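Local coordinates for protein glutaredoxin (Chlorella sorokiniana, PDB 4I2U) that binds glutathione and, as a thioredoxin-fold glutaredoxin, probably reduces disulfides in the redox homeostasis of the cell, at residues A[28-40]-A[87-100]. Numbering follows the deposited sequence.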
loop_
_atom_site.group_PDB
_atom_site.type_symbol
_atom_site.label_atom_id
_atom_site.label_comp_id
_atom_site.label_asym_id
_atom_site.label_seq_id
_atom_site.Cartn_x
_atom_site.Cartn_y
_atom_site.Cartn_z
ATOM N N CYS A 28 -1.624 9.801 -0.194
ATOM C CA CYS A 28 -2.440 8.603 -0.066
ATOM C C CYS A 28 -3.490 8.548 -1.163
ATOM O O CYS A 28 -3.683 7.505 -1.797
ATOM C CB CYS A 28 -3.083 8.545 1.324
ATOM S SG CYS A 28 -1.856 8.349 2.618
ATOM N N VAL A 29 -4.151 9.674 -1.422
ATOM C CA VAL A 29 -5.114 9.740 -2.526
ATOM C C VAL A 29 -4.422 9.409 -3.847
ATOM O O VAL A 29 -4.945 8.653 -4.670
ATOM C CB VAL A 29 -5.762 11.145 -2.596
ATOM C CG1 VAL A 29 -6.595 11.291 -3.849
ATOM C CG2 VAL A 29 -6.610 11.388 -1.355
ATOM N N LYS A 30 -3.246 9.981 -4.065
ATOM C CA LYS A 30 -2.502 9.729 -5.302
ATOM C C LYS A 30 -2.149 8.240 -5.451
ATOM O O LYS A 30 -2.264 7.669 -6.536
ATOM C CB LYS A 30 -1.229 10.578 -5.288
ATOM C CG LYS A 30 -0.309 10.411 -6.474
ATOM C CD LYS A 30 1.005 11.189 -6.254
ATOM C CE LYS A 30 0.781 12.681 -6.070
ATOM N NZ LYS A 30 2.070 13.418 -6.311
ATOM N N GLY A 31 -1.705 7.605 -4.373
ATOM C CA GLY A 31 -1.382 6.189 -4.401
ATOM C C GLY A 31 -2.605 5.333 -4.687
ATOM O O GLY A 31 -2.556 4.389 -5.483
ATOM N N LYS A 32 -3.720 5.648 -4.036
ATOM C CA LYS A 32 -4.965 4.955 -4.298
ATOM C C LYS A 32 -5.400 5.082 -5.743
ATOM O O LYS A 32 -5.750 4.077 -6.375
ATOM C CB LYS A 32 -6.070 5.459 -3.379
ATOM C CG LYS A 32 -5.872 5.096 -1.916
ATOM C CD LYS A 32 -6.788 5.909 -1.026
ATOM C CE LYS A 32 -6.750 5.439 0.414
ATOM N NZ LYS A 32 -7.496 6.364 1.285
ATOM N N ARG A 33 -5.375 6.293 -6.289
ATOM C CA ARG A 33 -5.804 6.493 -7.670
ATOM C C ARG A 33 -4.912 5.755 -8.644
ATOM O O ARG A 33 -5.385 5.221 -9.650
ATOM C CB ARG A 33 -5.888 7.984 -7.996
ATOM C CG ARG A 33 -7.080 8.666 -7.323
ATOM C CD ARG A 33 -7.055 10.193 -7.476
ATOM N NE ARG A 33 -8.286 10.802 -6.967
ATOM C CZ ARG A 33 -8.431 12.093 -6.669
ATOM N NH1 ARG A 33 -7.419 12.941 -6.820
ATOM N NH2 ARG A 33 -9.603 12.537 -6.212
ATOM N N ALA A 34 -3.621 5.691 -8.357
ATOM C CA ALA A 34 -2.707 4.937 -9.204
ATOM C C ALA A 34 -3.063 3.451 -9.221
ATOM O O ALA A 34 -3.132 2.826 -10.282
ATOM C CB ALA A 34 -1.278 5.134 -8.730
ATOM N N LEU A 35 -3.287 2.870 -8.053
ATOM C CA LEU A 35 -3.657 1.469 -7.957
ATOM C C LEU A 35 -5.017 1.194 -8.616
ATOM O O LEU A 35 -5.211 0.141 -9.237
ATOM C CB LEU A 35 -3.699 1.041 -6.489
ATOM C CG LEU A 35 -2.334 1.042 -5.783
ATOM C CD1 LEU A 35 -2.529 1.001 -4.294
ATOM C CD2 LEU A 35 -1.498 -0.134 -6.251
ATOM N N GLU A 36 -5.937 2.150 -8.532
ATOM C CA GLU A 36 -7.290 1.966 -9.044
ATOM C C GLU A 36 -7.345 1.983 -10.551
ATOM O O GLU A 36 -8.372 1.620 -11.120
ATOM C CB GLU A 36 -8.224 3.029 -8.475
ATOM C CG GLU A 36 -8.562 2.806 -7.002
ATOM C CD GLU A 36 -9.133 4.028 -6.314
ATOM O OE1 GLU A 36 -9.469 5.011 -7.003
ATOM O OE2 GLU A 36 -9.235 3.995 -5.074
ATOM N N LYS A 37 -6.262 2.359 -11.220
ATOM C CA LYS A 37 -6.198 2.213 -12.671
ATOM C C LYS A 37 -6.241 0.741 -13.053
ATOM O O LYS A 37 -6.649 0.397 -14.159
ATOM C CB LYS A 37 -4.912 2.818 -13.218
ATOM C CG LYS A 37 -4.766 4.308 -13.031
ATOM C CD LYS A 37 -3.363 4.749 -13.432
ATOM C CE LYS A 37 -3.178 6.252 -13.309
ATOM N NZ LYS A 37 -3.797 6.995 -14.440
ATOM N N PHE A 38 -5.792 -0.132 -12.159
ATOM C CA PHE A 38 -5.602 -1.544 -12.486
ATOM C C PHE A 38 -6.488 -2.487 -11.716
ATOM O O PHE A 38 -6.763 -3.594 -12.201
ATOM C CB PHE A 38 -4.139 -1.922 -12.255
ATOM C CG PHE A 38 -3.185 -1.002 -12.939
ATOM C CD1 PHE A 38 -3.127 -0.977 -14.316
ATOM C CD2 PHE A 38 -2.397 -0.125 -12.225
ATOM C CE1 PHE A 38 -2.275 -0.124 -14.975
ATOM C CE2 PHE A 38 -1.531 0.734 -12.883
ATOM C CZ PHE A 38 -1.473 0.736 -14.257
ATOM N N LEU A 39 -6.936 -2.057 -10.537
ATOM C CA LEU A 39 -7.666 -2.877 -9.581
ATOM C C LEU A 39 -8.843 -2.119 -9.039
ATOM O O LEU A 39 -8.770 -0.899 -8.846
ATOM C CB LEU A 39 -6.793 -3.111 -8.346
ATOM C CG LEU A 39 -5.344 -3.539 -8.547
ATOM C CD1 LEU A 39 -4.535 -3.247 -7.310
ATOM C CD2 LEU A 39 -5.269 -5.015 -8.888
ATOM N N PRO A 40 -9.916 -2.824 -8.695
ATOM C CA PRO A 40 -10.994 -2.106 -8.028
ATOM C C PRO A 40 -10.655 -1.849 -6.573
ATOM O O PRO A 40 -9.804 -2.520 -5.986
ATOM C CB PRO A 40 -12.188 -3.052 -8.150
ATOM C CG PRO A 40 -11.624 -4.390 -8.415
ATOM C CD PRO A 40 -10.261 -4.214 -9.007
ATOM N N THR A 87 4.472 5.226 -5.951
ATOM C CA THR A 87 3.445 4.351 -6.489
ATOM C C THR A 87 2.898 4.931 -7.785
ATOM O O THR A 87 2.663 4.195 -8.758
ATOM C CB THR A 87 2.326 4.128 -5.460
ATOM O OG1 THR A 87 2.858 3.478 -4.301
ATOM C CG2 THR A 87 1.220 3.254 -6.021
ATOM N N ASP A 88 2.675 6.229 -7.818
ATOM C CA ASP A 88 2.239 6.891 -9.035
ATOM C C ASP A 88 3.260 6.728 -10.162
ATOM O O ASP A 88 2.899 6.451 -11.307
ATOM C CB ASP A 88 2.005 8.366 -8.743
ATOM C CG ASP A 88 1.446 9.094 -9.920
ATOM O OD1 ASP A 88 0.244 8.903 -10.213
ATOM O OD2 ASP A 88 2.222 9.835 -10.562
ATOM N N ALA A 89 4.537 6.896 -9.850
ATOM C CA ALA A 89 5.593 6.723 -10.849
ATOM C C ALA A 89 5.630 5.296 -11.375
ATOM O O ALA A 89 5.777 5.067 -12.579
ATOM C CB ALA A 89 6.927 7.102 -10.256
ATOM N N LEU A 90 5.485 4.322 -10.488
ATOM C CA LEU A 90 5.490 2.917 -10.905
ATOM C C LEU A 90 4.266 2.563 -11.738
ATOM O O LEU A 90 4.339 1.746 -12.640
ATOM C CB LEU A 90 5.584 2.024 -9.670
ATOM C CG LEU A 90 6.912 2.126 -8.937
ATOM C CD1 LEU A 90 6.730 1.498 -7.564
ATOM C CD2 LEU A 90 8.045 1.456 -9.678
ATOM N N ALA A 91 3.138 3.189 -11.451
ATOM C CA ALA A 91 1.960 2.996 -12.272
ATOM C C ALA A 91 2.231 3.475 -13.684
ATOM O O ALA A 91 1.892 2.814 -14.670
ATOM C CB ALA A 91 0.772 3.734 -11.675
ATOM N N ARG A 92 2.845 4.636 -13.797
ATOM C CA ARG A 92 3.086 5.235 -15.095
ATOM C C ARG A 92 4.166 4.500 -15.887
ATOM O O ARG A 92 4.133 4.485 -17.122
ATOM C CB ARG A 92 3.508 6.689 -14.895
ATOM C CG ARG A 92 3.862 7.454 -16.161
ATOM C CD ARG A 92 4.386 8.865 -15.854
ATOM N NE ARG A 92 5.143 8.921 -14.602
ATOM C CZ ARG A 92 6.110 9.791 -14.325
ATOM N NH1 ARG A 92 6.716 9.737 -13.154
ATOM N NH2 ARG A 92 6.488 10.708 -15.207
ATOM N N ASN A 93 5.160 3.943 -15.199
ATOM C CA ASN A 93 6.317 3.424 -15.922
ATOM C C ASN A 93 6.262 1.938 -16.248
ATOM O O ASN A 93 7.192 1.429 -16.866
ATOM C CB ASN A 93 7.637 3.810 -15.231
ATOM C CG ASN A 93 7.868 3.095 -13.922
ATOM O OD1 ASN A 93 7.300 2.044 -13.636
ATOM N ND2 ASN A 93 8.733 3.679 -13.099
ATOM N N GLY A 94 5.177 1.257 -15.884
ATOM C CA GLY A 94 4.987 -0.128 -16.261
ATOM C C GLY A 94 5.361 -1.114 -15.184
ATOM O O GLY A 94 4.934 -2.267 -15.223
ATOM N N LYS A 95 6.154 -0.689 -14.205
ATOM C CA LYS A 95 6.657 -1.622 -13.204
ATOM C C LYS A 95 5.582 -2.056 -12.216
ATOM O O LYS A 95 5.611 -3.188 -11.705
ATOM C CB LYS A 95 7.852 -1.022 -12.457
ATOM C CG LYS A 95 9.063 -0.818 -13.314
ATOM C CD LYS A 95 10.209 -0.279 -12.469
ATOM C CE LYS A 95 11.399 0.095 -13.318
ATOM N NZ LYS A 95 11.376 -0.619 -14.615
ATOM N N LEU A 96 4.633 -1.186 -11.901
ATOM C CA LEU A 96 3.566 -1.581 -11.003
ATOM C C LEU A 96 2.744 -2.695 -11.627
ATOM O O LEU A 96 2.416 -3.692 -10.974
ATOM C CB LEU A 96 2.691 -0.385 -10.651
ATOM C CG LEU A 96 1.530 -0.711 -9.700
ATOM C CD1 LEU A 96 2.017 -1.285 -8.367
ATOM C CD2 LEU A 96 0.723 0.524 -9.465
ATOM N N GLU A 97 2.417 -2.556 -12.897
ATOM C CA GLU A 97 1.665 -3.596 -13.587
ATOM C C GLU A 97 2.414 -4.917 -13.573
ATOM O O GLU A 97 1.815 -5.961 -13.380
ATOM C CB GLU A 97 1.376 -3.188 -15.030
ATOM C CG GLU A 97 0.280 -2.168 -15.162
ATOM C CD GLU A 97 0.298 -1.512 -16.515
ATOM O OE1 GLU A 97 1.039 -0.532 -16.701
ATOM O OE2 GLU A 97 -0.422 -1.993 -17.414
ATOM N N VAL A 98 3.723 -4.892 -13.792
ATOM C CA VAL A 98 4.498 -6.123 -13.729
ATOM C C VAL A 98 4.353 -6.758 -12.348
ATOM O O VAL A 98 4.120 -7.961 -12.230
ATOM C CB VAL A 98 5.998 -5.877 -14.051
ATOM C CG1 VAL A 98 6.843 -7.132 -13.761
ATOM C CG2 VAL A 98 6.164 -5.435 -15.499
ATOM N N MET A 99 4.490 -5.962 -11.297
ATOM C CA MET A 99 4.343 -6.501 -9.948
ATOM C C MET A 99 2.963 -7.056 -9.677
ATOM O O MET A 99 2.815 -8.105 -9.035
ATOM C CB MET A 99 4.678 -5.439 -8.909
ATOM C CG MET A 99 6.158 -5.112 -8.893
ATOM S SD MET A 99 6.693 -4.056 -7.557
ATOM C CE MET A 99 5.972 -2.575 -8.093
ATOM N N LEU A 100 1.939 -6.362 -10.146
ATOM C CA LEU A 100 0.567 -6.829 -9.936
ATOM C C LEU A 100 0.289 -8.114 -10.704
ATOM O O LEU A 100 -0.370 -9.015 -10.181
ATOM C CB LEU A 100 -0.421 -5.741 -10.334
ATOM C CG LEU A 100 -0.428 -4.461 -9.495
ATOM C CD1 LEU A 100 -1.340 -3.453 -10.129
ATOM C CD2 LEU A 100 -0.875 -4.717 -8.064
HETATM O O HOH W 1 -2.255 8.753 -9.132
#
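Phe38 reaches between the two helices of 87-100 and buries more surface than any other residue of the contact. Glu97 lays its CG over one face, 3.7 Å from the ring centroid, a CH-pi contact in which the carboxylate plane is turned only 18° from that of the ring; the CB of Lys37 covers the opposite face. The methyl of Ala91 meets the ring edge at CE2, Leu96 CD2 lies 4.1 Å from Phe38 CE2, and Leu100 CD1 approaches Phe38 CB. Replacing Phe38 by an alanine is likely to leave Ala91, Leu96 and Glu97 without the ring they share and open a gap there. Further along, Ala34 CB and Ala91 CB touch at 3.9 Å, and Thr87 CG2 lies near Gly31 O; such small residues are consistent with helices 28-36 and 87-93 packing closely, their axes within 8.7 Å and 23° from parallel. In this thioredoxin fold helices 26-36, 84-93 and 95-102 all pack on the central sheet, Leu35 and Leu100 reaching Val17 and Thr87 reaching Val74. No direct hydrogen bond joins the segments; one water donates to both Lys30 O and Asp88 OD1. With CG anti to the backbone N (chi1 178°), Lys30 brings its CG to 3.8 Å from Asp88 CB, while its ammonium forms a salt bridge with Asp85 of the glutathione pocket.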